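Local coordinates for protein fructuronate-tagaturonate epimerase UxaE from Cohnella laeviribosi in complex with 1 glycerol (Cohnella laeviribosi, PDB 6IL9) that catalyses the epimerisation that interconverts fructuronate and tagaturonate, using a TIM-barrel scaffold that binds a zinc ion, at residues 117-122 with 176-181; 124-129 with 403-408; 313-318 with 349-354. All coordinates share one frame; numbering follows the deposited sequence.

The three contacts sample the wall of a TIM barrel and the segments beyond its strands. Contact 1 lies deep in the closed eight-stranded parallel sheet, between its second and fourth strands. Contact 2 begins where strand 117-124 runs on into helix 125-131 and meets the loop after helix 384-402; its centre is about 18 Å from that of contact 1. Contact 3 joins the loop after the sixth strand to the helix after the seventh, its centre about 24 Å from that of contact 1 and about 22 Å from that of contact 2. Along the chain, contacts 1 and 2 interleave. Contact 2 closes a loop of 273 residues, which includes contact 3, and its Glu127 stands about 5 Å from glycerol.

Contact 1: residues 117-122 with 176-181; sequences HPILAQ and FTMLTL
Ile119 and Met178 supply the apolar touch between the two segments: Ile119 CG1 lies 4.3 Å from Met178 SD. Both side chains leave their backbones toward the opposite segment. Met178 is stretched out, with CG anti to its backbone N (chi1 177°) and the following torsions also near 180°, which carries the sulfur across toward the isoleucine. Strand 156-162 runs between the two in the sheet, and both residues also pack on its Asp158. Met178 further touches Glu269 of the next strand.

Ala121 and Phe176 add a loose van der Waals approach. The carbonyl oxygen Ala121 O comes no nearer to Phe176 CE2 than 4.5 Å, meeting the ring obliquely. Both residues rest on Ala157 and on helix 135-149, Ala121 against Val138 and Phe176 against Ile139, so this patch belongs to the packing of sheet against helix.

The backbones are too far apart to pair directly: the CA atoms of Ile119 and Met178 are 8.5 Å apart, as expected for strands two places apart in a parallel barrel. The segments therefore meet through weak, non-directional packing of buried groups, while the intervening strand provides the continuity of the sheet.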
loop_
_atom_site.group_PDB
_atom_site.type_symbol
_atom_site.label_atom_id
_atom_site.label_comp_id
_atom_site.label_asym_id
_atom_site.label_seq_id
_atom_site.Cartn_x
_atom_site.Cartn_y
_atom_site.Cartn_z
ATOM N N HIS A 117 0.132 -7.723 -11.087
ATOM C CA HIS A 117 -0.273 -6.363 -11.424
ATOM C C HIS A 117 0.067 -5.442 -10.277
ATOM O O HIS A 117 -0.250 -5.766 -9.125
ATOM C CB HIS A 117 -1.775 -6.294 -11.693
ATOM C CG HIS A 117 -2.227 -7.177 -12.806
ATOM N ND1 HIS A 117 -1.876 -6.949 -14.119
ATOM C CD2 HIS A 117 -3.012 -8.281 -12.809
ATOM C CE1 HIS A 117 -2.413 -7.884 -14.882
ATOM N NE2 HIS A 117 -3.111 -8.702 -14.113
ATOM N N PRO A 118 0.689 -4.291 -10.547
ATOM C CA PRO A 118 1.088 -3.392 -9.456
ATOM C C PRO A 118 0.017 -2.398 -9.056
ATOM O O PRO A 118 -0.560 -1.723 -9.911
ATOM C CB PRO A 118 2.308 -2.666 -10.039
ATOM C CG PRO A 118 1.989 -2.581 -11.532
ATOM C CD PRO A 118 1.185 -3.843 -11.862
ATOM N N ILE A 119 -0.256 -2.298 -7.758
ATOM C CA ILE A 119 -1.016 -1.180 -7.213
ATOM C C ILE A 119 0.041 -0.149 -6.828
ATOM O O ILE A 119 0.568 -0.148 -5.716
ATOM C CB ILE A 119 -1.898 -1.602 -6.038
ATOM C CG1 ILE A 119 -2.692 -2.871 -6.393
ATOM C CG2 ILE A 119 -2.838 -0.454 -5.646
ATOM C CD1 ILE A 119 -3.580 -2.761 -7.645
ATOM N N LEU A 120 0.385 0.715 -7.787
ATOM C CA LEU A 120 1.556 1.581 -7.627
ATOM C C LEU A 120 1.263 2.803 -6.783
ATOM O O LEU A 120 2.193 3.401 -6.228
ATOM C CB LEU A 120 2.065 2.058 -8.984
ATOM C CG LEU A 120 2.885 1.145 -9.857
ATOM C CD1 LEU A 120 3.148 1.920 -11.134
ATOM C CD2 LEU A 120 4.200 0.811 -9.165
ATOM N N ALA A 121 0.003 3.223 -6.730
ATOM C CA ALA A 121 -0.440 4.352 -5.927
ATOM C C ALA A 121 -1.197 3.780 -4.743
ATOM O O ALA A 121 -2.312 3.275 -4.899
ATOM C CB ALA A 121 -1.321 5.294 -6.749
ATOM N N GLN A 122 -0.599 3.844 -3.563
ATOM C CA GLN A 122 -1.251 3.285 -2.381
ATOM C C GLN A 122 -0.717 4.020 -1.168
ATOM O O GLN A 122 0.464 3.885 -0.853
ATOM C CB GLN A 122 -0.979 1.784 -2.271
ATOM C CG GLN A 122 -1.414 1.194 -0.939
ATOM C CD GLN A 122 -0.508 0.070 -0.490
ATOM O OE1 GLN A 122 -0.552 -1.025 -1.037
ATOM N NE2 GLN A 122 0.324 0.337 0.510
ATOM N N PHE A 176 -9.293 6.783 -7.931
ATOM C CA PHE A 176 -8.779 5.549 -7.351
ATOM C C PHE A 176 -9.611 4.367 -7.823
ATOM O O PHE A 176 -10.826 4.478 -8.026
ATOM C CB PHE A 176 -8.755 5.640 -5.830
ATOM C CG PHE A 176 -7.592 6.438 -5.320
ATOM C CD1 PHE A 176 -7.638 7.820 -5.330
ATOM C CD2 PHE A 176 -6.432 5.813 -4.899
ATOM C CE1 PHE A 176 -6.554 8.578 -4.898
ATOM C CE2 PHE A 176 -5.345 6.554 -4.447
ATOM C CZ PHE A 176 -5.396 7.940 -4.461
ATOM N N THR A 177 -8.935 3.241 -8.045
ATOM C CA THR A 177 -9.555 2.061 -8.627
ATOM C C THR A 177 -9.711 0.937 -7.622
ATOM O O THR A 177 -10.409 -0.043 -7.906
ATOM C CB THR A 177 -8.737 1.572 -9.826
ATOM O OG1 THR A 177 -7.365 1.394 -9.437
ATOM C CG2 THR A 177 -8.808 2.589 -10.943
ATOM N N MET A 178 -9.086 1.066 -6.464
ATOM C CA MET A 178 -9.191 0.124 -5.368
ATOM C C MET A 178 -9.562 0.927 -4.136
ATOM O O MET A 178 -8.972 1.982 -3.891
ATOM C CB MET A 178 -7.861 -0.619 -5.178
ATOM C CG MET A 178 -7.814 -1.583 -4.013
ATOM S SD MET A 178 -6.336 -2.645 -4.055
ATOM C CE MET A 178 -6.609 -3.515 -2.511
ATOM N N LEU A 179 -10.566 0.475 -3.395
ATOM C CA LEU A 179 -10.996 1.163 -2.182
ATOM C C LEU A 179 -10.932 0.188 -1.018
ATOM O O LEU A 179 -11.622 -0.833 -1.026
ATOM C CB LEU A 179 -12.413 1.731 -2.334
ATOM C CG LEU A 179 -12.568 3.034 -3.109
ATOM C CD1 LEU A 179 -13.850 3.746 -2.701
ATOM C CD2 LEU A 179 -11.381 3.935 -2.892
ATOM N N THR A 180 -10.100 0.500 -0.024
ATOM C CA THR A 180 -9.929 -0.336 1.156
ATOM C C THR A 180 -10.766 0.228 2.293
ATOM O O THR A 180 -10.501 1.335 2.765
ATOM C CB THR A 180 -8.456 -0.390 1.569
ATOM O OG1 THR A 180 -7.702 -1.003 0.512
ATOM C CG2 THR A 180 -8.270 -1.180 2.858
ATOM N N LEU A 181 -11.759 -0.532 2.738
ATOM C CA LEU A 181 -12.642 -0.105 3.823
ATOM C C LEU A 181 -12.135 -0.680 5.137
ATOM O O LEU A 181 -12.247 -1.888 5.388
ATOM C CB LEU A 181 -14.087 -0.540 3.574
ATOM C CG LEU A 181 -15.078 0.034 4.600
ATOM C CD1 LEU A 181 -15.117 1.543 4.460
ATOM C CD2 LEU A 181 -16.472 -0.560 4.399
#

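Contact 2: residues 124-129 with 403-408; sequences SIRELA and AYYHVT
At the capped start of helix 125-131, beside the glycerol site of the TIM barrel, Arg126 and Glu127 meet Tyr404 and Tyr405 of the loop 403-408. The cap is a capping box. Ser124 occupies the N-cap: its OG accepts from Glu127 N at 2.9 Å, and the reciprocal bond runs from Ser124 N to the anti lone pair of Glu127 OE1, 2.8 Å long and nearly straight at 165°. The second bond folds the glutamate carboxylate back over the helix start. Its other oxygen, OE2, forms a salt bridge with Arg99, and the side chain stands about 5 Å from the bound glycerol. Ser124 also packs on His161, one of the zinc ligands, so the box borders the metal site.

A water bridges Ser124 OG (2.9 Å) and Tyr405 OH (3.0 Å), and the phenol also hydrogen-bonds to Tyr442 OH, so it is tied to the box on one hand and to another tyrosine on the other. The same Tyr405 OH lies 3.9 Å from Arg126 CD and 4.1 Å from Glu127 CG, the arginine and tyrosine side chains sliding past each other in opposite directions.

Between the two residues of the box, Arg126 leans toward Tyr404. Its CG lies anti to the backbone N (chi1 169°), and a bend at chi3 then turns the guanidinium beside the ring. Tyr404 CB lies over one guanidinium face, while the two planes are inclined by 55°. This is therefore no flat cation-pi stack: Arg126 NE sits at the ring edge, near its plane, 3.2 Å from Tyr404 CD1.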
loop_
_atom_site.group_PDB
_atom_site.type_symbol
_atom_site.label_atom_id
_atom_site.label_comp_id
_atom_site.label_asym_id
_atom_site.label_seq_id
_atom_site.Cartn_x
_atom_site.Cartn_y
_atom_site.Cartn_z
ATOM N N SER A 124 -2.237 5.450 2.932
ATOM C CA SER A 124 -3.318 5.588 3.898
ATOM C C SER A 124 -3.540 7.055 4.245
ATOM O O SER A 124 -2.680 7.908 4.019
ATOM C CB SER A 124 -3.017 4.809 5.182
ATOM O OG SER A 124 -1.968 5.423 5.918
ATOM N N ILE A 125 -4.717 7.326 4.821
ATOM C CA ILE A 125 -5.040 8.669 5.296
ATOM C C ILE A 125 -4.013 9.131 6.321
ATOM O O ILE A 125 -3.567 10.286 6.303
ATOM C CB ILE A 125 -6.471 8.696 5.870
ATOM C CG1 ILE A 125 -7.494 8.480 4.760
ATOM C CG2 ILE A 125 -6.734 10.007 6.578
ATOM C CD1 ILE A 125 -7.519 9.598 3.736
ATOM N N ARG A 126 -3.607 8.228 7.222
ATOM C CA ARG A 126 -2.583 8.563 8.206
ATOM C C ARG A 126 -1.247 8.873 7.541
ATOM O O ARG A 126 -0.554 9.816 7.933
ATOM C CB ARG A 126 -2.426 7.415 9.205
ATOM C CG ARG A 126 -1.208 7.555 10.113
ATOM C CD ARG A 126 -1.300 6.611 11.285
ATOM N NE ARG A 126 -2.478 6.904 12.096
ATOM C CZ ARG A 126 -3.236 5.976 12.671
ATOM N NH1 ARG A 126 -2.935 4.690 12.524
ATOM N NH2 ARG A 126 -4.293 6.334 13.388
ATOM N N GLU A 127 -0.861 8.082 6.536
ATOM C CA GLU A 127 0.392 8.351 5.836
ATOM C C GLU A 127 0.377 9.716 5.160
ATOM O O GLU A 127 1.390 10.423 5.155
ATOM C CB GLU A 127 0.659 7.261 4.805
ATOM C CG GLU A 127 1.272 6.018 5.388
ATOM C CD GLU A 127 1.292 4.864 4.402
ATOM O OE1 GLU A 127 0.230 4.546 3.812
ATOM O OE2 GLU A 127 2.377 4.271 4.215
ATOM N N LEU A 128 -0.752 10.089 4.552
ATOM C CA LEU A 128 -0.856 11.425 3.970
ATOM C C LEU A 128 -0.687 12.495 5.039
ATOM O O LEU A 128 0.023 13.485 4.832
ATOM C CB LEU A 128 -2.201 11.601 3.274
ATOM C CG LEU A 128 -2.488 10.699 2.074
ATOM C CD1 LEU A 128 -3.899 10.965 1.565
ATOM C CD2 LEU A 128 -1.445 10.913 0.982
ATOM N N ALA A 129 -1.332 12.307 6.191
ATOM C CA ALA A 129 -1.268 13.303 7.258
ATOM C C ALA A 129 0.138 13.420 7.837
ATOM O O ALA A 129 0.602 14.526 8.138
ATOM C CB ALA A 129 -2.278 12.948 8.350
ATOM N N ALA A 403 2.438 5.766 19.234
ATOM C CA ALA A 403 1.015 6.042 19.375
ATOM C C ALA A 403 0.232 5.719 18.106
ATOM O O ALA A 403 -0.979 5.492 18.185
ATOM C CB ALA A 403 0.808 7.508 19.767
ATOM N N TYR A 404 0.898 5.671 16.945
ATOM C CA TYR A 404 0.255 5.450 15.652
ATOM C C TYR A 404 0.433 4.043 15.107
ATOM O O TYR A 404 -0.367 3.611 14.268
ATOM C CB TYR A 404 0.819 6.417 14.606
ATOM C CG TYR A 404 0.434 7.853 14.819
ATOM C CD1 TYR A 404 -0.837 8.302 14.489
ATOM C CD2 TYR A 404 1.338 8.762 15.333
ATOM C CE1 TYR A 404 -1.200 9.620 14.676
ATOM C CE2 TYR A 404 0.986 10.082 15.523
ATOM C CZ TYR A 404 -0.285 10.505 15.192
ATOM O OH TYR A 404 -0.644 11.821 15.377
ATOM N N TYR A 405 1.483 3.341 15.516
ATOM C CA TYR A 405 1.758 1.998 15.031
ATOM C C TYR A 405 2.068 1.125 16.230
ATOM O O TYR A 405 2.855 1.525 17.094
ATOM C CB TYR A 405 2.926 2.006 14.047
ATOM C CG TYR A 405 2.615 2.799 12.800
ATOM C CD1 TYR A 405 2.000 2.191 11.716
ATOM C CD2 TYR A 405 2.898 4.150 12.719
ATOM C CE1 TYR A 405 1.692 2.901 10.577
ATOM C CE2 TYR A 405 2.595 4.878 11.574
ATOM C CZ TYR A 405 1.983 4.242 10.510
ATOM O OH TYR A 405 1.661 4.929 9.355
ATOM N N HIS A 406 1.444 -0.048 16.294
ATOM C CA HIS A 406 1.661 -0.956 17.418
ATOM C C HIS A 406 2.888 -1.810 17.138
ATOM O O HIS A 406 2.884 -2.629 16.213
ATOM C CB HIS A 406 0.449 -1.846 17.665
ATOM C CG HIS A 406 0.679 -2.859 18.746
ATOM N ND1 HIS A 406 0.590 -2.545 20.086
ATOM C CD2 HIS A 406 1.042 -4.162 18.688
ATOM C CE1 HIS A 406 0.865 -3.619 20.807
ATOM N NE2 HIS A 406 1.140 -4.615 19.983
ATOM N N VAL A 407 3.943 -1.618 17.933
ATOM C CA VAL A 407 5.172 -2.392 17.806
ATOM C C VAL A 407 5.643 -2.801 19.196
ATOM O O VAL A 407 5.303 -2.179 20.204
ATOM C CB VAL A 407 6.281 -1.596 17.077
ATOM C CG1 VAL A 407 5.878 -1.326 15.615
ATOM C CG2 VAL A 407 6.572 -0.273 17.814
ATOM N N THR A 408 6.439 -3.872 19.256
ATOM C CA THR A 408 7.037 -4.299 20.518
ATOM C C THR A 408 8.548 -4.096 20.512
ATOM O O THR A 408 9.294 -4.857 21.133
ATOM C CB THR A 408 6.685 -5.758 20.821
ATOM O OG1 THR A 408 7.018 -6.588 19.701
ATOM C CG2 THR A 408 5.193 -5.897 21.136
HETATM O O HOH W 1 -0.533 3.737 7.783
#

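Contact 3: residues 313-318 with 349-354; sequences IDYIGD and FSVFAL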
loop_
_atom_site.group_PDB
_atom_site.type_symbol
_atom_site.label_atom_id
_atom_site.label_comp_id
_atom_site.label_asym_id
_atom_site.label_seq_id
_atom_site.Cartn_x
_atom_site.Cartn_y
_atom_site.Cartn_z
ATOM N N ILE A 313 9.363 -6.261 10.179
ATOM C CA ILE A 313 9.954 -7.507 10.628
ATOM C C ILE A 313 9.162 -8.675 10.053
ATOM O O ILE A 313 8.084 -8.505 9.489
ATOM C CB ILE A 313 9.985 -7.578 12.161
ATOM C CG1 ILE A 313 8.560 -7.482 12.720
ATOM C CG2 ILE A 313 10.872 -6.454 12.709
ATOM C CD1 ILE A 313 8.489 -7.965 14.198
ATOM N N ASP A 314 9.703 -9.876 10.238
ATOM C CA ASP A 314 9.016 -11.103 9.848
ATOM C C ASP A 314 7.944 -11.480 10.877
ATOM O O ASP A 314 7.799 -10.855 11.932
ATOM C CB ASP A 314 10.038 -12.240 9.687
ATOM C CG ASP A 314 9.602 -13.315 8.696
ATOM O OD1 ASP A 314 8.421 -13.391 8.334
ATOM O OD2 ASP A 314 10.468 -14.113 8.285
ATOM N N TYR A 315 7.187 -12.523 10.540
ATOM C CA TYR A 315 6.072 -13.013 11.350
ATOM C C TYR A 315 6.471 -13.316 12.795
ATOM O O TYR A 315 7.565 -13.818 13.064
ATOM C CB TYR A 315 5.523 -14.284 10.693
ATOM C CG TYR A 315 4.355 -14.925 11.409
ATOM C CD1 TYR A 315 3.098 -14.322 11.415
ATOM C CD2 TYR A 315 4.496 -16.161 12.039
ATOM C CE1 TYR A 315 2.024 -14.915 12.048
ATOM C CE2 TYR A 315 3.429 -16.763 12.671
ATOM C CZ TYR A 315 2.184 -16.134 12.675
ATOM O OH TYR A 315 1.099 -16.727 13.304
ATOM N N ILE A 316 5.564 -13.016 13.728
ATOM C CA ILE A 316 5.681 -13.426 15.130
ATOM C C ILE A 316 4.601 -14.462 15.406
ATOM O O ILE A 316 3.410 -14.186 15.221
ATOM C CB ILE A 316 5.529 -12.240 16.101
ATOM C CG1 ILE A 316 6.687 -11.251 15.967
ATOM C CG2 ILE A 316 5.495 -12.739 17.541
ATOM C CD1 ILE A 316 6.420 -9.917 16.648
ATOM N N GLY A 317 5.004 -15.641 15.877
ATOM C CA GLY A 317 4.025 -16.630 16.270
ATOM C C GLY A 317 4.447 -18.017 15.835
ATOM O O GLY A 317 5.617 -18.276 15.568
ATOM N N ASP A 318 3.463 -18.914 15.796
ATOM C CA ASP A 318 3.668 -20.325 15.486
ATOM C C ASP A 318 3.233 -20.525 14.041
ATOM O O ASP A 318 2.033 -20.492 13.741
ATOM C CB ASP A 318 2.862 -21.195 16.456
ATOM C CG ASP A 318 2.986 -22.690 16.174
ATOM O OD1 ASP A 318 3.544 -23.085 15.130
ATOM O OD2 ASP A 318 2.509 -23.476 17.020
ATOM N N PHE A 349 8.855 -12.767 5.213
ATOM C CA PHE A 349 9.382 -13.778 4.302
ATOM C C PHE A 349 8.945 -15.179 4.701
ATOM O O PHE A 349 8.753 -16.040 3.830
ATOM C CB PHE A 349 10.907 -13.669 4.233
ATOM C CG PHE A 349 11.386 -12.332 3.730
ATOM C CD1 PHE A 349 11.026 -11.886 2.466
ATOM C CD2 PHE A 349 12.178 -11.512 4.526
ATOM C CE1 PHE A 349 11.453 -10.637 2.004
ATOM C CE2 PHE A 349 12.608 -10.273 4.072
ATOM C CZ PHE A 349 12.244 -9.840 2.807
ATOM N N SER A 350 8.726 -15.405 5.999
ATOM C CA SER A 350 8.343 -16.722 6.497
ATOM C C SER A 350 6.952 -17.167 6.057
ATOM O O SER A 350 6.647 -18.363 6.159
ATOM C CB SER A 350 8.401 -16.719 8.029
ATOM O OG SER A 350 9.744 -16.704 8.445
ATOM N N VAL A 351 6.093 -16.251 5.604
ATOM C CA VAL A 351 4.727 -16.616 5.227
ATOM C C VAL A 351 4.501 -16.631 3.721
ATOM O O VAL A 351 3.457 -17.135 3.277
ATOM C CB VAL A 351 3.682 -15.696 5.893
ATOM C CG1 VAL A 351 3.977 -15.524 7.370
ATOM C CG2 VAL A 351 3.614 -14.352 5.179
ATOM N N PHE A 352 5.430 -16.101 2.925
ATOM C CA PHE A 352 5.130 -15.827 1.524
ATOM C C PHE A 352 4.905 -17.099 0.723
ATOM O O PHE A 352 3.973 -17.163 -0.087
ATOM C CB PHE A 352 6.248 -15.013 0.901
ATOM C CG PHE A 352 6.267 -13.581 1.339
ATOM C CD1 PHE A 352 5.126 -12.968 1.827
ATOM C CD2 PHE A 352 7.430 -12.849 1.250
ATOM C CE1 PHE A 352 5.155 -11.641 2.225
ATOM C CE2 PHE A 352 7.467 -11.522 1.647
ATOM C CZ PHE A 352 6.344 -10.918 2.129
ATOM N N ALA A 353 5.749 -18.120 0.903
ATOM C CA ALA A 353 5.543 -19.338 0.128
ATOM C C ALA A 353 4.211 -19.985 0.486
ATOM O O ALA A 353 3.494 -20.491 -0.394
ATOM C CB ALA A 353 6.699 -20.314 0.352
ATOM N N LEU A 354 3.865 -19.973 1.773
ATOM C CA LEU A 354 2.573 -20.490 2.204
ATOM C C LEU A 354 1.432 -19.725 1.551
ATOM O O LEU A 354 0.455 -20.322 1.081
ATOM C CB LEU A 354 2.461 -20.403 3.732
ATOM C CG LEU A 354 3.356 -21.353 4.530
ATOM C CD1 LEU A 354 3.288 -20.996 6.010
ATOM C CD2 LEU A 354 2.933 -22.794 4.327
#
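Asp314 and Ser350 form the tight part of this contact, where one carboxylate takes up both the amide and the hydroxyl of the serine. Asp314 OD1 accepts from Ser350 N through its syn lone pair, at 3.1 Å and 159°, with a weak second branch of the same N-H going to OD2. The hydroxyl Ser350 OG donates to Asp314 OD2 at 2.7 Å, arriving from above the carboxylate plane. On its anti side, Asp314 OD1 also accepts from Tyr315 N, again at 2.7 Å, the donor tilted 32° out of the carboxylate plane. Several donors thus fix the rotation of the carboxylate. A roughly trans chi1, rotated to -153°, leaves the group facing the amides near the start of the helix, which would probably stabilise its negative charge.

In TIM-barrel terms, the contact ties the loop between strand 300-302 and helix 319-336 to the helix that follows the next strand, 339-342. Val351 CG1 meets Tyr315 CB at 3.9 Å, the two side chains crossing at about a right angle. The tyrosine ring leads away from helix 349-358 toward Phe322, and its OH bonds to Ile306 O.

The outer side is looser. Ser350 is exposed despite its short bond, and Asp314 is itself partly open to solvent. Beside them the Phe349 ring turns to helix 469-487, meeting His483 edge-to-face and Lys482 in a cation-pi contact.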